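Local coordinates for protein CEL44C (Paenibacillus polymyxa, PDB 2YIH) that hydrolyses internal beta-1,4-glucan linkages, notably those of xyloglucan, as the family 44 glycoside hydrolase part of a longer multidomain protein, at residues Asp457-Ala462 with Thr502-Pro507; Gly204-Val209 with Val259-Asp264; Ser358-Gly363 with Trp391-Gly396. The protein carries 8 engineered substitutions. One frame throughout, in Å; residues are numbered along the deposited sequence.

In the fold
Contacts 2 and 3 belong to the eight-stranded TIM barrel, whereas contact 1 lies in the beta domain formed by both ends of the chain, its centre about 31 Å from the middle of the molecule. Contact 1 is only partly buried and rests on main-chain pairing of two strands, backed by valine, phenylalanine and proline packing. Contact 2 is buried and has no hydrogen bond between its two segments; tyrosine rings bridge them instead. Contact 3, also buried and nearest the centre, joins the loops that leave the last two barrel strands through one backbone bond and a water. No two of them touch, and contacts 1 and 2 lie on opposite sides of the chain's centre.

Contact 1 of 3, residues Asp457-Ala462 with Thr502-Pro507; sequences DSAFDA and TYTVPP
V505 packs beside the ring of F460, the two side chains pointing the same way from neighbouring strands, and the ring edge atom CE1 of F460 comes to 3.6 Å from CG2 of V505. A chi1 of 55° swings the F460 ring across toward the valine, and V505 O lies over one ring face. The same two residues are paired through their main chains. F460 N gives to V505 O at 3.1 Å, and V505 N returns a bond of 2.9 Å to F460 O. V505 O has a second donor in the side chain of N453.

Two residues on, A462 puts its CB on the same face as F460 and V505, near CG2 of V505. Its backbone is gripped from both sides of the peptide: A462 N reaches Y503 O at 2.9 Å, and Y503 N answers to A462 O at 3.0 Å. D461 and T504 face the other way: T504 OG1 donates to D461 OD1 at 2.7 Å, coming from above the carboxylate, 43° out of its plane.

Past the strand ends P507 takes over. CG of P507 rests 3.7 Å from C of D457, and CD of P507 lies 4.2 Å from CB of A459, so the proline ring lies against the chain that leads into the strand at F460. I10, from strand 9-22, touches F460 and continues the apolar layer. This is regular antiparallel pairing at the border of a mixed beta sheet, where 500-505 is one of the two outermost strands and 460-467 lies between it and strand 9-22.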
loop_
_atom_site.group_PDB
_atom_site.type_symbol
_atom_site.label_atom_id
_atom_site.label_comp_id
_atom_site.label_asym_id
_atom_site.label_seq_id
_atom_site.Cartn_x
_atom_site.Cartn_y
_atom_site.Cartn_z
ATOM N N ASP A 457 -30.188 1.518 1.958
ATOM C CA ASP A 457 -31.653 1.651 1.808
ATOM C C ASP A 457 -32.124 3.018 1.284
ATOM O O ASP A 457 -33.199 3.138 0.677
ATOM C CB ASP A 457 -32.334 1.449 3.162
ATOM C CG ASP A 457 -31.986 0.130 3.805
ATOM O OD1 ASP A 457 -32.104 -0.901 3.125
ATOM O OD2 ASP A 457 -31.638 0.123 5.008
ATOM N N SER A 458 -31.396 4.067 1.652
ATOM C CA SER A 458 -31.954 5.416 1.498
ATOM C C SER A 458 -31.092 6.356 0.657
ATOM O O SER A 458 -29.951 6.618 1.020
ATOM C CB SER A 458 -32.220 6.038 2.877
ATOM O OG SER A 458 -32.971 5.147 3.709
ATOM N N ALA A 459 -31.673 6.923 -0.403
ATOM C CA ALA A 459 -31.023 7.992 -1.166
ATOM C C ALA A 459 -30.915 9.211 -0.272
ATOM O O ALA A 459 -31.651 9.329 0.713
ATOM C CB ALA A 459 -31.830 8.338 -2.408
ATOM N N PHE A 460 -30.029 10.134 -0.628
ATOM C CA PHE A 460 -30.105 11.488 -0.083
ATOM C C PHE A 460 -29.931 12.521 -1.185
ATOM O O PHE A 460 -29.279 12.267 -2.202
ATOM C CB PHE A 460 -29.102 11.728 1.066
ATOM C CG PHE A 460 -27.656 11.419 0.720
ATOM C CD1 PHE A 460 -26.897 12.302 -0.055
ATOM C CD2 PHE A 460 -27.028 10.320 1.286
ATOM C CE1 PHE A 460 -25.550 12.026 -0.354
ATOM C CE2 PHE A 460 -25.681 10.065 1.035
ATOM C CZ PHE A 460 -24.944 10.903 0.226
ATOM N N ASP A 461 -30.434 13.727 -0.944
ATOM C CA ASP A 461 -30.128 14.845 -1.828
ATOM C C ASP A 461 -28.937 15.561 -1.196
ATOM O O ASP A 461 -29.031 16.029 -0.068
ATOM C CB ASP A 461 -31.321 15.818 -1.904
ATOM C CG ASP A 461 -32.442 15.316 -2.808
ATOM O OD1 ASP A 461 -32.288 14.275 -3.495
ATOM O OD2 ASP A 461 -33.522 15.949 -2.799
ATOM N N ALA A 462 -27.809 15.612 -1.902
ATOM C CA ALA A 462 -26.637 16.328 -1.396
ATOM C C ALA A 462 -26.723 17.761 -1.880
ATOM O O ALA A 462 -26.740 18.005 -3.083
ATOM C CB ALA A 462 -25.338 15.671 -1.912
ATOM N N THR A 502 -27.643 20.957 -6.117
ATOM C CA THR A 502 -28.082 19.760 -5.429
ATOM C C THR A 502 -27.982 18.591 -6.411
ATOM O O THR A 502 -28.205 18.765 -7.612
ATOM C CB THR A 502 -29.540 19.884 -4.897
ATOM O OG1 THR A 502 -29.603 20.957 -3.941
ATOM C CG2 THR A 502 -29.957 18.616 -4.164
ATOM N N TYR A 503 -27.595 17.435 -5.896
ATOM C CA TYR A 503 -27.533 16.223 -6.723
ATOM C C TYR A 503 -27.969 15.063 -5.854
ATOM O O TYR A 503 -27.547 14.956 -4.711
ATOM C CB TYR A 503 -26.100 15.994 -7.243
ATOM C CG TYR A 503 -26.043 15.182 -8.509
ATOM C CD1 TYR A 503 -26.310 15.763 -9.736
ATOM C CD2 TYR A 503 -25.829 13.798 -8.470
ATOM C CE1 TYR A 503 -26.261 15.023 -10.915
ATOM C CE2 TYR A 503 -25.787 13.047 -9.632
ATOM C CZ TYR A 503 -25.989 13.656 -10.856
ATOM O OH TYR A 503 -25.953 12.929 -12.040
ATOM N N THR A 504 -28.824 14.188 -6.380
ATOM C CA THR A 504 -29.314 13.076 -5.578
ATOM C C THR A 504 -28.291 11.941 -5.684
ATOM O O THR A 504 -27.905 11.565 -6.780
ATOM C CB THR A 504 -30.699 12.593 -6.087
ATOM O OG1 THR A 504 -31.637 13.696 -6.027
ATOM C CG2 THR A 504 -31.226 11.437 -5.234
ATOM N N VAL A 505 -27.927 11.363 -4.545
ATOM C CA VAL A 505 -27.062 10.170 -4.528
ATOM C C VAL A 505 -27.882 8.973 -4.042
ATOM O O VAL A 505 -28.270 8.899 -2.897
ATOM C CB VAL A 505 -25.832 10.388 -3.621
ATOM C CG1 VAL A 505 -24.827 9.226 -3.806
ATOM C CG2 VAL A 505 -25.163 11.755 -3.956
ATOM N N PRO A 506 -28.171 8.028 -4.936
ATOM C CA PRO A 506 -28.926 6.837 -4.532
ATOM C C PRO A 506 -28.127 5.999 -3.536
ATOM O O PRO A 506 -26.914 6.220 -3.395
ATOM C CB PRO A 506 -29.069 6.051 -5.858
ATOM C CG PRO A 506 -28.936 7.056 -6.895
ATOM C CD PRO A 506 -27.899 8.037 -6.374
ATOM N N PRO A 507 -28.774 5.032 -2.874
ATOM C CA PRO A 507 -28.042 4.165 -1.957
ATOM C C PRO A 507 -26.906 3.446 -2.703
ATOM O O PRO A 507 -27.022 3.161 -3.907
ATOM C CB PRO A 507 -29.100 3.117 -1.564
ATOM C CG PRO A 507 -30.413 3.755 -1.891
ATOM C CD PRO A 507 -30.159 4.556 -3.082
#

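Contact 2 of 3, residues Gly204-Val209 with Val259-Asp264; sequences GAKELV and VDYYLD
The carbonyl O of A205 is approached by two groups: V209 N, one helical turn on, donates to it at 3.2 Å, and from the other helix the ring edge of Y261 comes up near the ring plane, with CE2 3.7 Å from A205 O. No hydrogen bond joins the two segments; the ring edge simply rests against this carbonyl oxygen. Y261 does most of the bridging. Its CG is anti to the backbone N (chi1 169°), which extends the ring from helix 258-273 toward helix 205-222. There CE2 also meets A205 CB at 3.8 Å and V209 CG2 at the same 3.8 Å, so this one ring carbon touches the carbonyl and methyl of A205 and, a turn on, a methyl of V209. Beyond it the phenol oxygen passes alongside the helix backbone, OH of Y261 lying 3.5 Å from CA of K206. V209 reaches on with the same methyl to the next tyrosine, its CG2 standing 4.3 Å from Y262 CD1.

The start of helix 205-222 is tied down separately. G204 occupies the N-cap, and its N gives a nearly straight bond (171°) to OE1 of E207, three residues further on and 3.0 Å away. The carboxylate of D247 takes the N-H groups of A205 and K206, while the ammonium of K206 turns to D210.

The two helix segments run 10.6 Å apart at 38°, broadly parallel, as befits successive outer helices of a TIM barrel, following the adjacent strands 181-184 and 227-233. Short helix 248-251 closes over the seam, with V251 against both A205 and Y261 and W248 against Y261, while helix 337-348 packs on the far side of helix 258-273.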
loop_
_atom_site.group_PDB
_atom_site.type_symbol
_atom_site.label_atom_id
_atom_site.label_comp_id
_atom_site.label_asym_id
_atom_site.label_seq_id
_atom_site.Cartn_x
_atom_site.Cartn_y
_atom_site.Cartn_z
ATOM N N GLY A 204 13.885 -11.107 16.735
ATOM C CA GLY A 204 14.073 -10.153 17.856
ATOM C C GLY A 204 13.911 -8.711 17.420
ATOM O O GLY A 204 14.035 -8.401 16.218
ATOM N N ALA A 205 13.572 -7.830 18.363
ATOM C CA ALA A 205 13.508 -6.390 18.054
ATOM C C ALA A 205 14.882 -5.849 17.705
ATOM O O ALA A 205 15.041 -5.171 16.685
ATOM C CB ALA A 205 12.894 -5.608 19.190
ATOM N N LYS A 206 15.896 -6.176 18.513
ATOM C CA LYS A 206 17.256 -5.732 18.198
ATOM C C LYS A 206 17.762 -6.417 16.938
ATOM O O LYS A 206 18.378 -5.768 16.083
ATOM C CB LYS A 206 18.210 -5.977 19.377
ATOM C CG LYS A 206 19.641 -5.478 19.109
ATOM C CD LYS A 206 20.590 -6.003 20.183
ATOM C CE LYS A 206 21.956 -5.312 20.112
ATOM N NZ LYS A 206 22.733 -5.718 18.919
ATOM N N GLU A 207 17.480 -7.718 16.807
ATOM C CA GLU A 207 17.834 -8.443 15.572
ATOM C C GLU A 207 17.317 -7.711 14.325
ATOM O O GLU A 207 18.030 -7.571 13.333
ATOM C CB GLU A 207 17.254 -9.867 15.583
ATOM C CG GLU A 207 17.540 -10.603 14.275
ATOM C CD GLU A 207 16.784 -11.917 14.153
ATOM O OE1 GLU A 207 16.042 -12.281 15.093
ATOM O OE2 GLU A 207 16.917 -12.575 13.098
ATOM N N LEU A 208 16.039 -7.360 14.358
ATOM C CA LEU A 208 15.406 -6.712 13.203
ATOM C C LEU A 208 16.124 -5.402 12.869
ATOM O O LEU A 208 16.435 -5.140 11.705
ATOM C CB LEU A 208 13.933 -6.483 13.463
ATOM C CG LEU A 208 13.197 -5.861 12.267
ATOM C CD1 LEU A 208 13.436 -6.659 10.972
ATOM C CD2 LEU A 208 11.714 -5.743 12.596
ATOM N N VAL A 209 16.391 -4.585 13.885
ATOM C CA VAL A 209 17.122 -3.334 13.641
ATOM C C VAL A 209 18.512 -3.598 13.057
ATOM O O VAL A 209 18.919 -2.959 12.094
ATOM C CB VAL A 209 17.220 -2.466 14.915
ATOM C CG1 VAL A 209 18.268 -1.320 14.724
ATOM C CG2 VAL A 209 15.849 -1.900 15.247
ATOM N N VAL A 259 6.729 0.398 17.114
ATOM C CA VAL A 259 6.816 1.446 16.083
ATOM C C VAL A 259 7.847 2.499 16.536
ATOM O O VAL A 259 8.740 2.862 15.776
ATOM C CB VAL A 259 5.427 2.119 15.862
ATOM C CG1 VAL A 259 5.545 3.466 15.056
ATOM C CG2 VAL A 259 4.452 1.132 15.178
ATOM N N ASP A 260 7.732 2.950 17.789
ATOM C CA ASP A 260 8.630 3.986 18.327
ATOM C C ASP A 260 10.059 3.502 18.495
ATOM O O ASP A 260 11.005 4.222 18.140
ATOM C CB ASP A 260 8.112 4.480 19.688
ATOM C CG ASP A 260 6.818 5.267 19.561
ATOM O OD1 ASP A 260 6.493 5.729 18.446
ATOM O OD2 ASP A 260 6.091 5.378 20.565
ATOM N N TYR A 261 10.214 2.272 19.002
ATOM C CA TYR A 261 11.551 1.690 19.170
ATOM C C TYR A 261 12.280 1.645 17.822
ATOM O O TYR A 261 13.452 2.006 17.713
ATOM C CB TYR A 261 11.459 0.277 19.798
ATOM C CG TYR A 261 12.761 -0.517 19.760
ATOM C CD1 TYR A 261 13.691 -0.416 20.796
ATOM C CD2 TYR A 261 13.045 -1.410 18.711
ATOM C CE1 TYR A 261 14.892 -1.150 20.751
ATOM C CE2 TYR A 261 14.234 -2.144 18.668
ATOM C CZ TYR A 261 15.151 -2.007 19.691
ATOM O OH TYR A 261 16.320 -2.706 19.659
ATOM N N TYR A 262 11.584 1.140 16.811
ATOM C CA TYR A 262 12.181 1.011 15.479
ATOM C C TYR A 262 12.588 2.370 14.901
ATOM O O TYR A 262 13.701 2.540 14.408
ATOM C CB TYR A 262 11.214 0.312 14.543
ATOM C CG TYR A 262 11.727 0.090 13.123
ATOM C CD1 TYR A 262 12.448 -1.075 12.786
ATOM C CD2 TYR A 262 11.378 0.980 12.098
ATOM C CE1 TYR A 262 12.868 -1.289 11.485
ATOM C CE2 TYR A 262 11.775 0.771 10.815
ATOM C CZ TYR A 262 12.495 -0.375 10.509
ATOM O OH TYR A 262 12.827 -0.598 9.224
ATOM N N LEU A 263 11.681 3.338 14.985
ATOM C CA LEU A 263 11.951 4.670 14.451
ATOM C C LEU A 263 13.153 5.303 15.136
ATOM O O LEU A 263 14.076 5.792 14.475
ATOM C CB LEU A 263 10.717 5.565 14.574
ATOM C CG LEU A 263 9.591 5.239 13.598
ATOM C CD1 LEU A 263 8.263 5.732 14.140
ATOM C CD2 LEU A 263 9.882 5.837 12.226
ATOM N N ASP A 264 13.185 5.216 16.466
ATOM C CA ASP A 264 14.273 5.825 17.223
ATOM C C ASP A 264 15.586 5.103 16.951
ATOM O O ASP A 264 16.637 5.732 16.785
ATOM C CB ASP A 264 13.919 5.792 18.726
ATOM C CG ASP A 264 14.856 6.638 19.574
ATOM O OD1 ASP A 264 15.302 7.694 19.112
ATOM O OD2 ASP A 264 15.069 6.266 20.752
#

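Contact 3 of 3, residues Ser358-Gly363 with Trp391-Gly396; sequences SYSYGG and WKLKDG. Engineered in segment 358-363: S358 (natural residue Glu). With EDO (1,2-ethanediol), chain O.
S358, an engineered residue where the natural sequence has Glu, sets its OG against the base of the W391 side chain, 3.2 Å from CB and obliquely placed to the indole, with CE3 at 3.5 Å. This hydroxyl is hydrogen-bonded to the OH of Y286, a residue of the glycan pocket. Just beside it W391 N donates to Y359 O at 2.9 Å, the one direct hydrogen bond between the segments. The two chains are here emerging from strands 353-359 and 387-390, the last two of the TIM barrel, and the bond carries their pairing into the loops that follow. S360 adds a van der Waals contact and a water bridge. Its CB packs 3.6 Å from CD1 of L393, whose side chain comes within about 5 Å of a bound glucose unit. With OG anti to the backbone N (chi1 170°), S360 accepts from G362 N at 3.0 Å, forming an ST turn, and also holds a water 2.6 Å from OG, which in turn accepts from L393 N. Farther along, K392 folds back so that NZ donates to G396 O at 2.7 Å, and G396 N binds O2 of an ethanediol, probably from the crystallisation liquor.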
loop_
_atom_site.group_PDB
_atom_site.type_symbol
_atom_site.label_atom_id
_atom_site.label_comp_id
_atom_site.label_asym_id
_atom_site.label_seq_id
_atom_site.Cartn_x
_atom_site.Cartn_y
_atom_site.Cartn_z
ATOM N N SER A 358 0.460 -2.882 1.802
ATOM C CA SER A 358 -0.421 -4.015 1.517
ATOM C C SER A 358 -1.658 -3.857 2.385
ATOM O O SER A 358 -1.566 -3.760 3.636
ATOM C CB SER A 358 0.342 -5.329 1.801
ATOM O OG SER A 358 -0.224 -6.460 1.115
ATOM N N TYR A 359 -2.825 -3.822 1.744
ATOM C CA TYR A 359 -4.088 -3.649 2.477
ATOM C C TYR A 359 -5.251 -4.054 1.591
ATOM O O TYR A 359 -5.146 -4.034 0.365
ATOM C CB TYR A 359 -4.251 -2.185 2.943
ATOM C CG TYR A 359 -4.608 -1.179 1.837
ATOM C CD1 TYR A 359 -3.617 -0.624 1.014
ATOM C CD2 TYR A 359 -5.935 -0.794 1.640
ATOM C CE1 TYR A 359 -3.956 0.276 -0.005
ATOM C CE2 TYR A 359 -6.276 0.114 0.659
ATOM C CZ TYR A 359 -5.295 0.647 -0.151
ATOM O OH TYR A 359 -5.645 1.594 -1.096
ATOM N N SER A 360 -6.400 -4.289 2.207
ATOM C CA SER A 360 -7.638 -4.567 1.468
ATOM C C SER A 360 -8.776 -4.472 2.458
ATOM O O SER A 360 -8.610 -4.855 3.623
ATOM C CB SER A 360 -7.626 -6.002 0.902
ATOM O OG SER A 360 -8.923 -6.317 0.402
ATOM N N TYR A 361 -9.936 -4.039 1.973
ATOM C CA TYR A 361 -11.156 -3.986 2.769
ATOM C C TYR A 361 -12.125 -5.119 2.393
ATOM O O TYR A 361 -13.272 -5.142 2.852
ATOM C CB TYR A 361 -11.807 -2.590 2.645
ATOM C CG TYR A 361 -11.089 -1.594 3.505
ATOM C CD1 TYR A 361 -9.780 -1.178 3.184
ATOM C CD2 TYR A 361 -11.655 -1.145 4.693
ATOM C CE1 TYR A 361 -9.035 -0.358 4.038
ATOM C CE2 TYR A 361 -10.928 -0.287 5.563
ATOM C CZ TYR A 361 -9.618 0.089 5.218
ATOM O OH TYR A 361 -8.891 0.894 6.059
ATOM N N GLY A 362 -11.661 -6.053 1.563
ATOM C CA GLY A 362 -12.507 -7.183 1.163
ATOM C C GLY A 362 -13.707 -6.733 0.305
ATOM O O GLY A 362 -13.734 -5.613 -0.214
ATOM N N GLY A 363 -14.675 -7.621 0.115
ATOM C CA GLY A 363 -15.832 -7.286 -0.739
ATOM C C GLY A 363 -15.417 -6.895 -2.152
ATOM O O GLY A 363 -15.977 -5.951 -2.743
ATOM N N TRP A 391 -3.728 -5.050 -1.934
ATOM C CA TRP A 391 -3.367 -6.469 -2.094
ATOM C C TRP A 391 -4.629 -7.297 -2.411
ATOM O O TRP A 391 -5.622 -7.227 -1.696
ATOM C CB TRP A 391 -2.717 -6.977 -0.790
ATOM C CG TRP A 391 -2.366 -8.409 -0.903
ATOM C CD1 TRP A 391 -3.187 -9.482 -0.632
ATOM C CD2 TRP A 391 -1.121 -8.948 -1.347
ATOM N NE1 TRP A 391 -2.514 -10.663 -0.904
ATOM C CE2 TRP A 391 -1.248 -10.362 -1.350
ATOM C CE3 TRP A 391 0.084 -8.379 -1.758
ATOM C CZ2 TRP A 391 -0.185 -11.212 -1.724
ATOM C CZ3 TRP A 391 1.146 -9.228 -2.137
ATOM C CH2 TRP A 391 0.983 -10.620 -2.154
ATOM N N LYS A 392 -4.574 -8.126 -3.454
ATOM C CA LYS A 392 -5.710 -8.992 -3.779
ATOM C C LYS A 392 -5.833 -10.185 -2.796
ATOM O O LYS A 392 -5.060 -11.153 -2.893
ATOM C CB LYS A 392 -5.537 -9.556 -5.190
ATOM C CG LYS A 392 -5.531 -8.516 -6.323
ATOM C CD LYS A 392 -5.345 -9.264 -7.677
ATOM C CE LYS A 392 -6.652 -9.938 -8.127
ATOM N NZ LYS A 392 -6.467 -10.632 -9.483
ATOM N N LEU A 393 -6.843 -10.134 -1.926
ATOM C CA LEU A 393 -7.150 -11.263 -1.045
ATOM C C LEU A 393 -7.967 -12.326 -1.777
ATOM O O LEU A 393 -8.037 -13.476 -1.322
ATOM C CB LEU A 393 -7.911 -10.802 0.198
ATOM C CG LEU A 393 -7.119 -9.854 1.100
ATOM C CD1 LEU A 393 -8.060 -9.318 2.197
ATOM C CD2 LEU A 393 -5.879 -10.523 1.700
ATOM N N LYS A 394 -8.574 -11.942 -2.900
ATOM C CA LYS A 394 -9.343 -12.882 -3.726
ATOM C C LYS A 394 -8.739 -12.885 -5.107
ATOM O O LYS A 394 -8.454 -11.821 -5.674
ATOM C CB LYS A 394 -10.812 -12.447 -3.840
ATOM C CG LYS A 394 -11.733 -13.580 -4.198
ATOM C CD LYS A 394 -12.794 -13.137 -5.172
ATOM C CE LYS A 394 -13.392 -14.345 -5.851
ATOM N NZ LYS A 394 -12.325 -15.292 -6.259
ATOM N N ASP A 395 -8.522 -14.077 -5.662
ATOM C CA ASP A 395 -7.948 -14.161 -6.998
ATOM C C ASP A 395 -8.985 -13.860 -8.088
ATOM O O ASP A 395 -10.185 -13.750 -7.807
ATOM C CB ASP A 395 -7.297 -15.532 -7.224
ATOM C CG ASP A 395 -6.050 -15.736 -6.353
ATOM O OD1 ASP A 395 -5.298 -14.762 -6.169
ATOM O OD2 ASP A 395 -5.788 -16.879 -5.923
ATOM N N GLY A 396 -8.504 -13.704 -9.313
ATOM C CA GLY A 396 -9.374 -13.375 -10.469
ATOM C C GLY A 396 -9.792 -11.921 -10.412
ATOM O O GLY A 396 -9.124 -11.113 -9.761
HETATM C C1 EDO O . -5.382 -14.256 -12.187
HETATM O O1 EDO O . -6.641 -14.618 -12.756
HETATM C C2 EDO O . -5.624 -13.229 -11.092
HETATM O O2 EDO O . -5.768 -13.918 -9.846
HETATM O O HOH W 1 -8.763 -8.078 -1.528
#